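Local coordinates for UDP-N-acetylglucosamine 4,6-dehydratase (Vibrio fischeri, PDB 3PVZ), which binds NAD and probably acts as a lyase that dehydrates UDP-N-acetylglucosamine, at residues F38-G43 with L117-L122; K62-D67 with Q92-D97; R126-P131 with W370-I375; A169-M174 with I381-F386. All coordinates share one frame; numbering follows the deposited sequence.

Contact 1: F38-G43 with L117-L122; sequences FLVLGG and LNLSAL. With NAD (nicotinamide-adenine-dinucleotide), chain E.
L117 and V40 sit side by side on two parallel strands at the heart of the Rossmann-type sheet, where strand 37-41 runs beside 115-118 and the chain then turns toward NAD. L117 is gripped through its backbone at both ends: its N gives to L39 O, and its O takes L41 N at 2.7 Å. Its side chain has CG beside the backbone N (chi1 -66°), which brings CD1 to the rim of the F38 ring, 4.1 Å from F38 CD1 and near the ring plane. CD1 also approaches V40 CG2, while helix 46-56 covers this face through V51. N118 points to the other face with L41, and its OD1 lies 3.9 Å from L41 CB. That same OD1 accepts S120 N in an Asx turn and, on a lone pair in the carbonyl plane, S120 OG at 2.7 Å, which fixes the turn that follows; ND2 is engaged by Y160 OH. L119 N closes the last interstrand bond, to L41 O at 2.8 Å, with the donor tilted 27° from the carbonyl plane where regular strand pairing ends; CD2 of the same leucine looks back at V40 CG1. The CA atoms of S120 and G42 are the nearest such pair across the two segments, and G42, with positive phi, sets its CA 3.7 Å from S120 CB. Both residues lie beside the adenosine ribose, S120 CA being 3.3 Å from NAD O4B. A121, next along, places its CB 3.4 Å from NAD O3D on the other ribose.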
# COMPACT_ATOMS: atom_id res chain seq x y z
N PHE A 38 -16.88 6.27 -14.67
CA PHE A 38 -16.29 5.18 -13.91
C PHE A 38 -15.55 5.67 -12.69
O PHE A 38 -14.74 6.62 -12.75
CB PHE A 38 -15.31 4.33 -14.74
CG PHE A 38 -15.88 3.74 -15.99
CD1 PHE A 38 -16.23 2.41 -16.03
CD2 PHE A 38 -16.10 4.52 -17.09
CE1 PHE A 38 -16.76 1.85 -17.17
CE2 PHE A 38 -16.67 3.98 -18.23
CZ PHE A 38 -16.99 2.65 -18.27
N LEU A 39 -15.72 4.91 -11.61
CA LEU A 39 -14.96 5.05 -10.39
C LEU A 39 -14.21 3.72 -10.16
O LEU A 39 -14.83 2.71 -10.09
CB LEU A 39 -15.94 5.32 -9.24
CG LEU A 39 -15.33 5.38 -7.83
CD1 LEU A 39 -14.07 6.40 -7.76
CD2 LEU A 39 -16.38 5.65 -6.78
N VAL A 40 -12.87 3.74 -10.00
CA VAL A 40 -12.11 2.55 -9.71
C VAL A 40 -11.43 2.72 -8.39
O VAL A 40 -10.49 3.53 -8.23
CB VAL A 40 -11.03 2.28 -10.82
CG1 VAL A 40 -10.30 0.96 -10.57
CG2 VAL A 40 -11.72 2.27 -12.18
N LEU A 41 -11.86 1.91 -7.44
CA LEU A 41 -11.31 1.85 -6.13
C LEU A 41 -10.22 0.79 -6.07
O LEU A 41 -10.34 -0.27 -6.57
CB LEU A 41 -12.43 1.49 -5.15
CG LEU A 41 -13.61 2.42 -5.27
CD1 LEU A 41 -14.62 2.08 -4.19
CD2 LEU A 41 -13.17 3.89 -5.20
N GLY A 42 -9.17 1.08 -5.35
CA GLY A 42 -7.97 0.27 -5.39
C GLY A 42 -7.37 0.27 -6.77
O GLY A 42 -6.70 -0.71 -7.20
N GLY A 43 -7.55 1.38 -7.45
CA GLY A 43 -7.14 1.46 -8.84
C GLY A 43 -5.66 1.61 -9.04
O GLY A 43 -5.27 1.58 -10.16
N LEU A 117 -16.04 0.19 -9.63
CA LEU A 117 -15.24 -1.03 -9.61
C LEU A 117 -14.36 -1.01 -8.36
O LEU A 117 -13.68 -0.02 -8.09
CB LEU A 117 -14.36 -1.13 -10.87
CG LEU A 117 -15.05 -1.29 -12.22
CD1 LEU A 117 -15.53 0.08 -12.76
CD2 LEU A 117 -14.15 -1.96 -13.27
N ASN A 118 -14.43 -2.05 -7.54
CA ASN A 118 -13.65 -2.12 -6.31
C ASN A 118 -12.64 -3.23 -6.40
O ASN A 118 -12.98 -4.40 -6.27
CB ASN A 118 -14.58 -2.34 -5.12
CG ASN A 118 -13.87 -2.26 -3.75
OD1 ASN A 118 -12.68 -2.07 -3.65
ND2 ASN A 118 -14.66 -2.33 -2.70
N LEU A 119 -11.38 -2.85 -6.62
CA LEU A 119 -10.28 -3.78 -6.65
C LEU A 119 -9.40 -3.49 -5.44
O LEU A 119 -8.23 -3.82 -5.45
CB LEU A 119 -9.43 -3.61 -7.94
CG LEU A 119 -10.05 -4.15 -9.24
CD1 LEU A 119 -10.50 -5.61 -9.08
CD2 LEU A 119 -11.19 -3.24 -9.73
N SER A 120 -9.98 -2.94 -4.37
CA SER A 120 -9.20 -2.67 -3.17
C SER A 120 -9.38 -3.86 -2.23
O SER A 120 -10.43 -4.49 -2.24
CB SER A 120 -9.64 -1.37 -2.52
OG SER A 120 -10.85 -1.55 -1.79
N ALA A 121 -8.38 -4.13 -1.41
CA ALA A 121 -8.35 -5.30 -0.48
C ALA A 121 -7.11 -5.31 0.33
O ALA A 121 -6.12 -4.67 -0.03
CB ALA A 121 -8.41 -6.63 -1.22
N LEU A 122 -7.18 -6.07 1.43
CA LEU A 122 -6.03 -6.71 2.03
C LEU A 122 -6.11 -8.16 1.62
O LEU A 122 -7.17 -8.78 1.80
CB LEU A 122 -6.05 -6.63 3.56
CG LEU A 122 -5.16 -5.54 4.12
CD1 LEU A 122 -5.88 -4.19 3.93
CD2 LEU A 122 -4.85 -5.81 5.58
PA NAD E . -3.13 -5.33 -4.74
O1A NAD E . -2.46 -5.44 -3.41
O2A NAD E . -2.10 -5.08 -5.81
O5B NAD E . -3.96 -3.99 -4.87
C5B NAD E . -4.94 -3.75 -3.84
C4B NAD E . -5.10 -2.23 -3.87
O4B NAD E . -6.06 -1.77 -2.94
C3B NAD E . -3.75 -1.53 -3.53
O3B NAD E . -3.38 -0.59 -4.52
C2B NAD E . -4.05 -0.87 -2.17
O2B NAD E . -3.24 0.27 -1.87
C1B NAD E . -5.55 -0.58 -2.38
N9A NAD E . -6.23 -0.36 -1.12
C8A NAD E . -6.24 -1.18 -0.05
N7A NAD E . -6.89 -0.65 0.93
C5A NAD E . -7.41 0.53 0.48
C6A NAD E . -8.18 1.54 1.04
N6A NAD E . -8.63 1.35 2.33
N1A NAD E . -8.50 2.62 0.33
C2A NAD E . -8.06 2.77 -0.91
N3A NAD E . -7.31 1.85 -1.47
C4A NAD E . -6.98 0.74 -0.83
O3 NAD E . -4.03 -6.64 -4.98
PN NAD E . -4.37 -7.11 -6.51
O1N NAD E . -3.38 -8.18 -6.95
O2N NAD E . -4.57 -6.09 -7.55
O5D NAD E . -5.72 -8.01 -6.19
C5D NAD E . -6.87 -7.19 -6.05
C4D NAD E . -8.07 -8.07 -5.71
O4D NAD E . -8.07 -9.27 -6.56
C3D NAD E . -7.96 -8.59 -4.26
O3D NAD E . -9.25 -8.86 -3.66
C2D NAD E . -7.29 -9.97 -4.44
O2D NAD E . -7.56 -10.86 -3.35
C1D NAD E . -7.95 -10.46 -5.73
N1N NAD E . -7.18 -11.52 -6.39
C2N NAD E . -5.93 -11.24 -6.80
C3N NAD E . -5.17 -12.20 -7.44
C7N NAD E . -3.79 -11.92 -7.88
O7N NAD E . -3.17 -12.86 -8.37
N7N NAD E . -3.20 -10.72 -7.73
C4N NAD E . -5.72 -13.48 -7.67
C5N NAD E . -7.01 -13.72 -7.24
C6N NAD E . -7.73 -12.72 -6.59

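Contact 2: K62-D67 with Q92-D97; sequences KLHVVD and QTFALD. With NAD (nicotinamide-adenine-dinucleotide), chain E.
H64, V65 and V66 pair in parallel with Q92, T93 and F94, on strands whose axes pass 4.7 Å apart with their directions 20° from each other. Four backbone bonds join them, from Q92 N to L63 O through to D67 N on F94 O. On one face, H64 and Q92 project together from the neighbouring strands, ring and amide planes nearly perpendicular; each polar end has its main partner beyond the pair, Y113 OH for H64 ND1 and D90 for Q92 NE2. The H64 ring is clamped between K62 CE on one face and F94 CE2 on the other, the latter 3.7 Å from H64 ND1. V66 packs its two branches separately, CG2 against F94 CB and CG1 against L96 CB at 3.8 Å. V65 CB and T93 CG2 meet on the opposite face, toward helix 70-83. The strand ends meet the cofactor. The D67 carboxylate swings away from the backbone N (chi1 -163°) and takes both hydroxyls of the adenosine ribose, O2B on OD1 at 2.7 Å and O3B on OD2 at 2.6 Å; A44 N and S69 N also hold its two oxygens. D97 OD1 receives a weak bond from the adenine amino group, NAD N6A, at 3.1 Å. An acidic residue closing the second strand of a beta-alpha-beta unit and gripping both ribose hydroxyls is the classic NAD-binding signature of Rossmann folds.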
# COMPACT_ATOMS: atom_id res chain seq x y z
N LYS A 62 -15.73 9.82 -18.04
CA LYS A 62 -15.33 10.12 -16.67
C LYS A 62 -14.66 8.86 -16.12
O LYS A 62 -15.21 7.76 -16.24
CB LYS A 62 -16.53 10.53 -15.81
CG LYS A 62 -16.13 11.03 -14.43
CD LYS A 62 -17.30 11.45 -13.61
CE LYS A 62 -16.88 12.03 -12.24
NZ LYS A 62 -18.13 12.22 -11.43
N LEU A 63 -13.45 9.05 -15.56
CA LEU A 63 -12.71 8.03 -14.90
C LEU A 63 -11.93 8.56 -13.71
O LEU A 63 -10.95 9.31 -13.84
CB LEU A 63 -11.84 7.30 -15.91
CG LEU A 63 -10.76 6.34 -15.36
CD1 LEU A 63 -11.49 5.26 -14.60
CD2 LEU A 63 -9.80 5.75 -16.43
N HIS A 64 -12.38 8.17 -12.53
CA HIS A 64 -11.78 8.58 -11.28
C HIS A 64 -11.17 7.38 -10.60
O HIS A 64 -11.83 6.35 -10.48
CB HIS A 64 -12.80 9.21 -10.35
CG HIS A 64 -13.19 10.60 -10.73
ND1 HIS A 64 -13.96 11.40 -9.91
CD2 HIS A 64 -12.90 11.35 -11.83
CE1 HIS A 64 -14.14 12.58 -10.49
NE2 HIS A 64 -13.52 12.56 -11.67
N VAL A 65 -9.88 7.50 -10.25
CA VAL A 65 -9.12 6.43 -9.61
C VAL A 65 -8.83 6.78 -8.15
O VAL A 65 -8.38 7.87 -7.86
CB VAL A 65 -7.78 6.19 -10.36
CG1 VAL A 65 -7.14 4.90 -9.92
CG2 VAL A 65 -8.02 6.20 -11.91
N VAL A 66 -9.08 5.88 -7.23
CA VAL A 66 -8.84 6.12 -5.79
C VAL A 66 -8.03 5.01 -5.14
O VAL A 66 -8.34 3.85 -5.27
CB VAL A 66 -10.16 6.21 -5.09
CG1 VAL A 66 -9.98 6.45 -3.51
CG2 VAL A 66 -11.01 7.35 -5.69
N ASP A 67 -6.97 5.34 -4.41
CA ASP A 67 -6.13 4.32 -3.79
C ASP A 67 -5.27 4.99 -2.76
O ASP A 67 -4.94 6.17 -2.89
CB ASP A 67 -5.21 3.68 -4.85
CG ASP A 67 -4.62 2.38 -4.41
OD1 ASP A 67 -3.72 2.37 -3.51
OD2 ASP A 67 -5.01 1.37 -5.03
N GLN A 92 -9.16 11.75 -13.30
CA GLN A 92 -8.53 12.26 -12.07
C GLN A 92 -8.24 11.12 -11.11
O GLN A 92 -8.99 10.16 -11.00
CB GLN A 92 -9.41 13.29 -11.38
CG GLN A 92 -9.82 14.52 -12.19
CD GLN A 92 -10.54 15.55 -11.31
OE1 GLN A 92 -9.91 16.12 -10.41
NE2 GLN A 92 -11.90 15.70 -11.50
N THR A 93 -7.19 11.33 -10.32
CA THR A 93 -6.75 10.38 -9.35
C THR A 93 -6.75 11.05 -7.96
O THR A 93 -6.51 12.21 -7.82
CB THR A 93 -5.34 9.88 -9.72
OG1 THR A 93 -4.44 10.96 -9.55
CG2 THR A 93 -5.31 9.41 -11.18
N PHE A 94 -6.98 10.25 -6.92
CA PHE A 94 -7.22 10.72 -5.56
C PHE A 94 -6.61 9.68 -4.66
O PHE A 94 -7.08 8.53 -4.62
CB PHE A 94 -8.77 10.79 -5.24
CG PHE A 94 -9.55 11.75 -6.14
CD1 PHE A 94 -9.65 13.08 -5.82
CD2 PHE A 94 -10.12 11.32 -7.33
CE1 PHE A 94 -10.30 13.98 -6.65
CE2 PHE A 94 -10.79 12.17 -8.16
CZ PHE A 94 -10.90 13.52 -7.83
N ALA A 95 -5.62 10.08 -3.87
CA ALA A 95 -4.91 9.14 -3.00
C ALA A 95 -5.62 9.06 -1.66
O ALA A 95 -5.10 9.52 -0.65
CB ALA A 95 -3.42 9.59 -2.80
N LEU A 96 -6.80 8.47 -1.66
CA LEU A 96 -7.66 8.45 -0.50
C LEU A 96 -7.85 7.00 -0.00
O LEU A 96 -7.74 6.03 -0.77
CB LEU A 96 -9.01 9.04 -0.88
CG LEU A 96 -9.16 10.49 -1.36
CD1 LEU A 96 -10.67 10.78 -1.74
CD2 LEU A 96 -8.65 11.40 -0.32
N ASP A 97 -8.03 6.87 1.30
CA ASP A 97 -8.40 5.67 1.94
C ASP A 97 -9.93 5.63 1.96
O ASP A 97 -10.58 6.55 2.46
CB ASP A 97 -7.88 5.71 3.36
CG ASP A 97 -8.14 4.42 4.13
OD1 ASP A 97 -9.28 3.86 4.06
OD2 ASP A 97 -7.19 3.97 4.82
PA NAD E . -3.13 -5.33 -4.74
O1A NAD E . -2.46 -5.44 -3.41
O2A NAD E . -2.10 -5.08 -5.81
O5B NAD E . -3.96 -3.99 -4.87
C5B NAD E . -4.94 -3.75 -3.84
C4B NAD E . -5.10 -2.23 -3.87
O4B NAD E . -6.06 -1.77 -2.94
C3B NAD E . -3.75 -1.53 -3.53
O3B NAD E . -3.38 -0.59 -4.52
C2B NAD E . -4.05 -0.87 -2.17
O2B NAD E . -3.24 0.27 -1.87
C1B NAD E . -5.55 -0.58 -2.38
N9A NAD E . -6.23 -0.36 -1.12
C8A NAD E . -6.24 -1.18 -0.05
N7A NAD E . -6.89 -0.65 0.93
C5A NAD E . -7.41 0.53 0.48
C6A NAD E . -8.18 1.54 1.04
N6A NAD E . -8.63 1.35 2.33
N1A NAD E . -8.50 2.62 0.33
C2A NAD E . -8.06 2.77 -0.91
N3A NAD E . -7.31 1.85 -1.47
C4A NAD E . -6.98 0.74 -0.83
O3 NAD E . -4.03 -6.64 -4.98
PN NAD E . -4.37 -7.11 -6.51
O1N NAD E . -3.38 -8.18 -6.95
O2N NAD E . -4.57 -6.09 -7.55
O5D NAD E . -5.72 -8.01 -6.19
C5D NAD E . -6.87 -7.19 -6.05
C4D NAD E . -8.07 -8.07 -5.71
O4D NAD E . -8.07 -9.27 -6.56
C3D NAD E . -7.96 -8.59 -4.26
O3D NAD E . -9.25 -8.86 -3.66
C2D NAD E . -7.29 -9.97 -4.44
O2D NAD E . -7.56 -10.86 -3.35
C1D NAD E . -7.95 -10.46 -5.73
N1N NAD E . -7.18 -11.52 -6.39
C2N NAD E . -5.93 -11.24 -6.80
C3N NAD E . -5.17 -12.20 -7.44
C7N NAD E . -3.79 -11.92 -7.88
O7N NAD E . -3.17 -12.86 -8.37
N7N NAD E . -3.20 -10.72 -7.73
C4N NAD E . -5.72 -13.48 -7.67
C5N NAD E . -7.01 -13.72 -7.24
C6N NAD E . -7.73 -12.72 -6.59

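Contact 3: R126-P131 with W370-I375; sequences RSEKDP and WTKEEI
P131 lies against the start of the helix that K372 opens: its CB is 3.5 Å from K372 N, and its ring edge rests on the backbone where T371 hands over to K372. The carbonyl of the same proline is used as well. W370 NE1 donates to P131 O at 2.9 Å along a nearly straight N-H (167°), with the oxygen in the indole plane at the ring's edge. Seen from the carbonyl, however, the donor stands well above its plane, so this is no lone-pair geometry. W370 CD1 touches P131 CB, so the proline is engaged by the indole through both ring and carbonyl.

K372 reaches back along the loop to E128. Its chain is extended, beginning with CG anti to the backbone N (chi1 172°). At its end NZ donates to E128 O at 3.0 Å from above the carbonyl plane, and forms a longer, weak salt bridge to E128 OE1 at 3.3 Å. The two side chains cross at a slant, and the carboxylate's other oxygen, OE2, is committed to M174 N, which ties the lysine's partner to loop 169-174, just before helix 174-189.

Both partners stand at helix starts. D130 caps helix 131-154, and T371 caps helix 372-382, with T371 OG1 accepting E374 N at 2.9 Å in a capping box. K129 NZ bonds to T93 O of the second subunit and makes a cation-pi contact with F94 of that subunit, on which D130 also packs. W370 and I375 lean on M135 and I138 of helix 131-154 and on M364 of helix 351-367.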
# COMPACT_ATOMS: atom_id res chain seq x y z
N ARG A 126 -1.10 -13.97 5.55
CA ARG A 126 -0.40 -13.64 6.79
C ARG A 126 -0.98 -12.42 7.50
O ARG A 126 -0.65 -12.15 8.64
CB ARG A 126 1.08 -13.38 6.46
CG ARG A 126 1.32 -12.24 5.44
CD ARG A 126 2.19 -12.70 4.26
NE ARG A 126 1.43 -12.94 3.03
CZ ARG A 126 0.84 -14.09 2.72
NH1 ARG A 126 0.93 -15.12 3.54
NH2 ARG A 126 0.15 -14.21 1.59
N SER A 127 -1.84 -11.67 6.82
CA SER A 127 -2.49 -10.53 7.46
C SER A 127 -3.41 -11.02 8.58
O SER A 127 -4.02 -10.23 9.29
CB SER A 127 -3.22 -9.64 6.44
OG SER A 127 -2.26 -8.91 5.66
N GLU A 128 -3.50 -12.33 8.73
CA GLU A 128 -4.11 -12.98 9.87
C GLU A 128 -3.34 -13.00 11.17
O GLU A 128 -3.90 -13.39 12.19
CB GLU A 128 -4.27 -14.46 9.56
CG GLU A 128 -5.60 -14.85 9.15
CD GLU A 128 -5.65 -16.34 8.92
OE1 GLU A 128 -5.37 -17.09 9.89
OE2 GLU A 128 -5.98 -16.73 7.78
N LYS A 129 -2.04 -12.73 11.12
CA LYS A 129 -1.12 -12.91 12.27
C LYS A 129 -1.74 -12.47 13.56
O LYS A 129 -1.72 -13.19 14.55
CB LYS A 129 0.11 -12.00 12.12
CG LYS A 129 1.27 -12.58 11.31
CD LYS A 129 2.42 -11.55 11.08
CE LYS A 129 2.00 -10.09 10.92
NZ LYS A 129 1.83 -9.31 12.25
N ASP A 130 -2.21 -11.24 13.54
CA ASP A 130 -2.48 -10.50 14.75
C ASP A 130 -3.88 -9.95 14.68
O ASP A 130 -4.45 -9.87 13.63
CB ASP A 130 -1.45 -9.38 14.92
CG ASP A 130 -1.60 -8.29 13.87
OD1 ASP A 130 -1.01 -8.40 12.78
OD2 ASP A 130 -2.29 -7.30 14.16
N PRO A 131 -4.46 -9.60 15.83
CA PRO A 131 -5.84 -9.21 15.74
C PRO A 131 -6.05 -7.81 15.11
O PRO A 131 -7.16 -7.48 14.73
CB PRO A 131 -6.31 -9.27 17.20
CG PRO A 131 -5.09 -9.24 18.05
CD PRO A 131 -3.92 -9.56 17.20
N TRP A 370 -9.75 -6.41 21.59
CA TRP A 370 -10.30 -7.64 21.10
C TRP A 370 -9.15 -8.62 20.85
O TRP A 370 -7.98 -8.23 20.73
CB TRP A 370 -11.11 -7.39 19.83
CG TRP A 370 -10.33 -6.87 18.68
CD1 TRP A 370 -9.68 -7.59 17.76
CD2 TRP A 370 -10.16 -5.49 18.30
NE1 TRP A 370 -9.10 -6.78 16.83
CE2 TRP A 370 -9.38 -5.48 17.14
CE3 TRP A 370 -10.62 -4.28 18.81
CZ2 TRP A 370 -9.01 -4.30 16.49
CZ3 TRP A 370 -10.25 -3.12 18.18
CH2 TRP A 370 -9.45 -3.13 17.02
N THR A 371 -9.49 -9.90 20.79
CA THR A 371 -8.52 -10.97 20.61
C THR A 371 -8.73 -11.55 19.24
O THR A 371 -9.84 -11.47 18.69
CB THR A 371 -8.77 -12.08 21.62
OG1 THR A 371 -10.10 -12.55 21.45
CG2 THR A 371 -8.56 -11.59 23.09
N LYS A 372 -7.70 -12.17 18.68
CA LYS A 372 -7.85 -12.92 17.45
C LYS A 372 -8.97 -13.94 17.58
O LYS A 372 -9.83 -14.05 16.72
CB LYS A 372 -6.55 -13.64 17.08
CG LYS A 372 -6.76 -14.60 15.88
CD LYS A 372 -5.52 -14.95 15.11
CE LYS A 372 -5.92 -15.47 13.72
NZ LYS A 372 -4.80 -16.11 12.98
N GLU A 373 -8.95 -14.68 18.68
CA GLU A 373 -9.84 -15.81 18.84
C GLU A 373 -11.30 -15.39 18.98
O GLU A 373 -12.19 -16.15 18.66
CB GLU A 373 -9.38 -16.68 20.03
CG GLU A 373 -8.13 -17.52 19.68
CD GLU A 373 -8.43 -18.66 18.69
OE1 GLU A 373 -9.28 -19.53 19.04
OE2 GLU A 373 -7.84 -18.68 17.57
N GLU A 374 -11.54 -14.18 19.46
CA GLU A 374 -12.88 -13.61 19.45
C GLU A 374 -13.40 -13.45 18.01
O GLU A 374 -14.58 -13.71 17.73
CB GLU A 374 -12.83 -12.24 20.11
CG GLU A 374 -14.08 -11.80 20.79
CD GLU A 374 -13.94 -10.41 21.37
OE1 GLU A 374 -12.78 -9.93 21.48
OE2 GLU A 374 -14.99 -9.80 21.68
N ILE A 375 -12.53 -13.00 17.10
CA ILE A 375 -12.92 -12.82 15.70
C ILE A 375 -13.17 -14.18 15.05
O ILE A 375 -14.21 -14.39 14.40
CB ILE A 375 -11.87 -12.03 14.88
CG1 ILE A 375 -11.50 -10.70 15.56
CG2 ILE A 375 -12.40 -11.75 13.45
CD1 ILE A 375 -10.69 -9.76 14.70

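Contact 4: A169-M174 with I381-F386; sequences ANPVNM and IMIPDF
F386 N bonds to I383 O at 2.9 Å, closing a type I turn that sets the F386 ring against P171 and M174. This is the last modelled residue, and a chi1 of 174° throws its phenyl group across to the loop 169-174. The loop meets the ring at its rim. P171 O lies near the ring plane, 3.3 Å from F386 CD2, and the proline's CG touches that same carbon at 3.8 Å. Further round, N173 O approaches F386 CE2 at a slant, at 3.6 Å. On the far side of the rim comes selenomethionine M174, its chain bent at chi2 and chi3: SE is 3.8 Å from F386 CE1 and stays at the edge, 77° off the ring normal, in a Met-aromatic contact. P171 CG also looks toward I383 CD1, a looser touch. The only hydrogen bond between the two segments is N170 ND2 to D385 O at 3.3 Å; its N-H is poorly aimed (127°) and it counts as weak. Nearby, N173 OD1 caps G176 N at the start of helix 174-189. The attachment therefore rests on apolar burial, with the electropositive hydrogens of the ring rim probably attracted to the carbonyl oxygen of P171; the polar bond at the exposed margin can add little.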
# COMPACT_ATOMS: atom_id res chain seq x y z
N ALA A 169 -14.67 -23.53 -3.32
CA ALA A 169 -14.61 -24.39 -2.12
C ALA A 169 -14.62 -23.56 -0.86
O ALA A 169 -14.26 -22.40 -0.91
CB ALA A 169 -13.33 -25.23 -2.13
N ASN A 170 -15.03 -24.16 0.24
CA ASN A 170 -14.93 -23.54 1.55
C ASN A 170 -13.60 -22.88 1.83
O ASN A 170 -12.56 -23.36 1.38
CB ASN A 170 -15.22 -24.54 2.66
CG ASN A 170 -16.68 -24.55 3.05
OD1 ASN A 170 -17.55 -24.60 2.17
ND2 ASN A 170 -16.96 -24.45 4.36
N PRO A 171 -13.62 -21.75 2.54
CA PRO A 171 -12.37 -21.10 2.88
C PRO A 171 -11.64 -21.90 3.91
O PRO A 171 -12.27 -22.63 4.68
CB PRO A 171 -12.80 -19.74 3.44
CG PRO A 171 -14.15 -19.99 4.02
CD PRO A 171 -14.79 -21.01 3.08
N VAL A 172 -10.33 -21.77 3.91
CA VAL A 172 -9.46 -22.50 4.81
C VAL A 172 -8.67 -21.55 5.73
O VAL A 172 -8.13 -21.97 6.75
CB VAL A 172 -8.52 -23.46 4.00
CG1 VAL A 172 -9.33 -24.62 3.39
CG2 VAL A 172 -7.75 -22.70 2.88
N ASN A 173 -8.64 -20.26 5.40
CA ASN A 173 -7.96 -19.23 6.19
C ASN A 173 -8.88 -18.00 6.39
O ASN A 173 -9.96 -17.97 5.82
CB ASN A 173 -6.64 -18.88 5.53
CG ASN A 173 -6.81 -18.48 4.08
OD1 ASN A 173 -7.77 -17.80 3.72
ND2 ASN A 173 -5.86 -18.86 3.25
N MSE A 174 -8.49 -17.02 7.20
CA MSE A 174 -9.36 -15.88 7.55
C MSE A 174 -9.58 -14.91 6.37
O MSE A 174 -10.59 -14.22 6.30
CB MSE A 174 -8.83 -15.09 8.76
CG MSE A 174 -8.62 -15.92 10.04
SE MSE A 174 -10.30 -16.55 10.66
CE MSE A 174 -10.93 -14.89 11.52
N ILE A 381 -19.50 -18.65 13.65
CA ILE A 381 -20.96 -18.45 13.63
C ILE A 381 -21.39 -18.01 12.24
O ILE A 381 -22.37 -18.50 11.71
CB ILE A 381 -21.43 -17.48 14.75
CG1 ILE A 381 -21.38 -18.22 16.11
CG2 ILE A 381 -22.82 -16.97 14.44
CD1 ILE A 381 -21.50 -17.33 17.36
N MSE A 382 -20.62 -17.12 11.63
CA MSE A 382 -20.94 -16.65 10.29
C MSE A 382 -20.89 -17.78 9.25
O MSE A 382 -21.75 -17.85 8.38
CB MSE A 382 -20.00 -15.51 9.89
CG MSE A 382 -20.05 -14.27 10.79
SE MSE A 382 -21.81 -13.55 10.93
CE MSE A 382 -21.87 -12.75 9.17
N ILE A 383 -19.89 -18.65 9.34
CA ILE A 383 -19.64 -19.72 8.36
C ILE A 383 -19.42 -21.07 9.08
O ILE A 383 -18.29 -21.48 9.27
CB ILE A 383 -18.36 -19.45 7.54
CG1 ILE A 383 -18.29 -18.03 7.02
CG2 ILE A 383 -18.25 -20.43 6.36
CD1 ILE A 383 -16.95 -17.73 6.43
N PRO A 384 -20.51 -21.76 9.47
CA PRO A 384 -20.37 -22.97 10.32
C PRO A 384 -19.40 -24.06 9.84
O PRO A 384 -18.70 -24.66 10.66
CB PRO A 384 -21.80 -23.52 10.37
CG PRO A 384 -22.66 -22.26 10.22
CD PRO A 384 -21.92 -21.40 9.22
N ASP A 385 -19.32 -24.30 8.54
CA ASP A 385 -18.41 -25.32 8.01
C ASP A 385 -16.94 -24.86 7.89
O ASP A 385 -16.11 -25.58 7.33
CB ASP A 385 -18.95 -25.89 6.67
CG ASP A 385 -20.22 -26.74 6.87
OD1 ASP A 385 -20.12 -27.92 7.28
OD2 ASP A 385 -21.33 -26.22 6.63
N PHE A 386 -16.63 -23.68 8.41
CA PHE A 386 -15.26 -23.15 8.46
C PHE A 386 -14.59 -23.51 9.80
O PHE A 386 -15.24 -23.51 10.86
CB PHE A 386 -15.31 -21.64 8.26
CG PHE A 386 -13.99 -20.96 8.43
CD1 PHE A 386 -13.73 -20.17 9.54
CD2 PHE A 386 -13.01 -21.09 7.47
CE1 PHE A 386 -12.51 -19.53 9.69
CE2 PHE A 386 -11.80 -20.46 7.61
CZ PHE A 386 -11.54 -19.68 8.73

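Overall arrangement
From the N terminus, strand 37-41 opens the first loop, which contact 1 closes at 117-122. Contact 2 lies within that loop, pairing 62-67 with 92-97, and the two share a sheet because strand 62-66 also bonds to 37-41 through F38 with K62 and H64; both reach NAD. Contact 3 opens only afterwards, at 126-131, just beyond contact 1, where L122 packs on S127. Contact 4 starts at 169-174, before contact 3 has closed at 370-375, and closes at 381-386, so these two cross. Together they fasten the C-terminal helix 372-382 to the loops preceding helices 131-154 and 174-189, with E128 of contact 3 bonded to M174 of contact 4.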